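Local coordinates for protein L-cysteine S-thiosulfotransferase subunit SoxA (Paracoccus denitrificans, PDB 2C1D) that forms, as the diheme subunit of the SoxAX cytochrome complex, a heterodisulfide between a cysteine of the sulfur carrier SoxY and thiosulfate during sulfur oxidation, at residues R146-V152 and N253-G259. Sequence-based numbering, arbitrary orientation.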
loop_
_atom_site.group_PDB
_atom_site.type_symbol
_atom_site.label_atom_id
_atom_site.label_comp_id
_atom_site.label_asym_id
_atom_site.label_seq_id
_atom_site.Cartn_x
_atom_site.Cartn_y
_atom_site.Cartn_z
ATOM N N ARG A 146 6.241 19.377 -10.967
ATOM C CA ARG A 146 5.744 19.753 -9.627
ATOM C C ARG A 146 4.770 20.933 -9.681
ATOM O O ARG A 146 5.009 21.949 -10.376
ATOM C CB ARG A 146 6.909 20.022 -8.668
ATOM C CG ARG A 146 6.503 20.488 -7.273
ATOM C CD ARG A 146 7.606 20.431 -6.271
ATOM N NE ARG A 146 8.642 21.435 -6.524
ATOM C CZ ARG A 146 9.711 21.612 -5.734
ATOM N NH1 ARG A 146 9.884 20.849 -4.668
ATOM N NH2 ARG A 146 10.610 22.561 -6.013
ATOM N N GLY A 147 3.651 20.783 -8.972
ATOM C CA GLY A 147 2.588 21.767 -8.990
ATOM C C GLY A 147 1.548 21.621 -10.083
ATOM O O GLY A 147 0.461 22.232 -10.007
ATOM N N MET A 148 1.868 20.841 -11.119
ATOM C CA MET A 148 0.912 20.555 -12.159
ATOM C C MET A 148 -0.083 19.529 -11.677
ATOM O O MET A 148 0.251 18.638 -10.874
ATOM C CB MET A 148 1.619 20.059 -13.405
ATOM C CG MET A 148 2.531 21.128 -14.015
ATOM S SD MET A 148 3.381 20.463 -15.436
ATOM C CE MET A 148 4.486 21.712 -15.818
ATOM N N ALA A 149 -1.316 19.657 -12.151
ATOM C CA ALA A 149 -2.342 18.709 -11.799
ATOM C C ALA A 149 -2.070 17.361 -12.471
ATOM O O ALA A 149 -1.807 17.297 -13.678
ATOM C CB ALA A 149 -3.693 19.223 -12.232
ATOM N N VAL A 150 -2.079 16.308 -11.670
ATOM C CA VAL A 150 -2.156 14.937 -12.173
ATOM C C VAL A 150 -3.358 14.884 -13.093
ATOM O O VAL A 150 -4.463 15.322 -12.748
ATOM C CB VAL A 150 -2.344 13.903 -11.017
ATOM C CG1 VAL A 150 -2.672 12.501 -11.556
ATOM C CG2 VAL A 150 -1.123 13.854 -10.119
ATOM N N ASN A 151 -3.124 14.361 -14.273
ATOM C CA ASN A 151 -4.119 14.318 -15.315
ATOM C C ASN A 151 -3.818 13.124 -16.196
ATOM O O ASN A 151 -3.354 13.250 -17.317
ATOM C CB ASN A 151 -4.067 15.608 -16.146
ATOM C CG ASN A 151 -5.154 15.666 -17.195
ATOM O OD1 ASN A 151 -6.191 15.025 -17.060
ATOM N ND2 ASN A 151 -4.911 16.418 -18.254
ATOM N N VAL A 152 -4.095 11.949 -15.685
ATOM C CA VAL A 152 -3.895 10.766 -16.498
ATOM C C VAL A 152 -5.189 10.383 -17.213
ATOM O O VAL A 152 -6.294 10.354 -16.630
ATOM C CB VAL A 152 -3.203 9.568 -15.753
ATOM C CG1 VAL A 152 -2.596 9.976 -14.437
ATOM C CG2 VAL A 152 -4.058 8.347 -15.661
ATOM N N ASN A 253 -6.255 11.977 -9.892
ATOM C CA ASN A 253 -6.444 13.030 -10.902
ATOM C C ASN A 253 -7.016 14.283 -10.254
ATOM O O ASN A 253 -8.047 14.216 -9.551
ATOM C CB ASN A 253 -7.393 12.553 -12.005
ATOM C CG ASN A 253 -6.685 11.806 -13.102
ATOM O OD1 ASN A 253 -5.455 11.817 -13.172
ATOM N ND2 ASN A 253 -7.461 11.182 -13.999
ATOM N N GLY A 254 -6.333 15.412 -10.450
ATOM C CA GLY A 254 -6.733 16.682 -9.857
ATOM C C GLY A 254 -5.802 17.127 -8.748
ATOM O O GLY A 254 -5.581 18.324 -8.557
ATOM N N LEU A 255 -5.256 16.177 -7.994
ATOM C CA LEU A 255 -4.193 16.502 -7.046
ATOM C C LEU A 255 -2.953 16.947 -7.824
ATOM O O LEU A 255 -2.756 16.542 -8.979
ATOM C CB LEU A 255 -3.853 15.295 -6.167
ATOM C CG LEU A 255 -4.946 14.810 -5.217
ATOM C CD1 LEU A 255 -4.627 13.418 -4.724
ATOM C CD2 LEU A 255 -5.125 15.764 -4.043
ATOM N N SER A 256 -2.107 17.758 -7.202
ATOM C CA SER A 256 -0.855 18.136 -7.820
ATOM C C SER A 256 0.202 17.032 -7.734
ATOM O O SER A 256 0.317 16.258 -6.764
ATOM C CB SER A 256 -0.252 19.409 -7.191
ATOM O OG SER A 256 -1.137 20.520 -7.235
ATOM N N VAL A 257 1.031 17.009 -8.748
ATOM C CA VAL A 257 2.288 16.324 -8.662
ATOM C C VAL A 257 3.092 17.006 -7.547
ATOM O O VAL A 257 3.380 18.193 -7.636
ATOM C CB VAL A 257 3.040 16.421 -9.993
ATOM C CG1 VAL A 257 4.395 15.829 -9.861
ATOM C CG2 VAL A 257 2.282 15.686 -11.086
ATOM N N GLU A 258 3.476 16.256 -6.522
ATOM C CA GLU A 258 4.263 16.819 -5.417
ATOM C C GLU A 258 5.739 17.009 -5.780
ATOM O O GLU A 258 6.423 17.829 -5.154
ATOM C CB GLU A 258 4.075 15.982 -4.142
ATOM C CG GLU A 258 2.621 16.064 -3.668
ATOM C CD GLU A 258 2.276 15.287 -2.411
ATOM O OE1 GLU A 258 3.142 15.013 -1.553
ATOM O OE2 GLU A 258 1.072 14.980 -2.250
ATOM N N GLY A 259 6.198 16.310 -6.818
ATOM C CA GLY A 259 7.602 16.280 -7.207
ATOM C C GLY A 259 8.274 15.116 -6.536
ATOM O O GLY A 259 8.296 14.022 -7.071
HETATM O O HOH W 1 8.756 18.156 -3.970
HETATM O O HOH W 2 -2.050 21.133 -9.445
#
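A short antiparallel pairing with a single beta bridge, Ala149 to Ser256, joins the two cytochrome c domains of SoxA: 146-152 follows helix 132-143 of the first, and 253-259 follows helix 239-251 of the second. Four backbone hydrogen bonds establish the pairing. Val257 gives N to Met148 O (2.8 Å) and takes Gly147 N on its own O (2.9 Å), while Val150 does the same with Leu255 O and Gly254 N. Val150 and Val257 both turn inward and cross at about a right angle, CG2 to CG2 4.0 Å apart. With CG1 anti to the backbone N (chi1 170°), Val150 brings that methyl to 3.3 Å from Asn253 OD1. The Asn253 amide extends the pairing by gripping the Val152 backbone twice: OD1 accepts Val152 N at 2.9 Å, with the donor tilted 32° from the carbonyl plane, and ND2 donates to Val152 O at 3.0 Å. A leucine here would probably leave both Val152 backbone groups without these mates. Beyond the bridge, Arg146, salt-bridged through NH2 to Asp53, lays CD 3.1 Å from Glu258 O. A water donates to Glu258 O and accepts from Arg146 NH1, its oxygen 3.0 Å from that NH1.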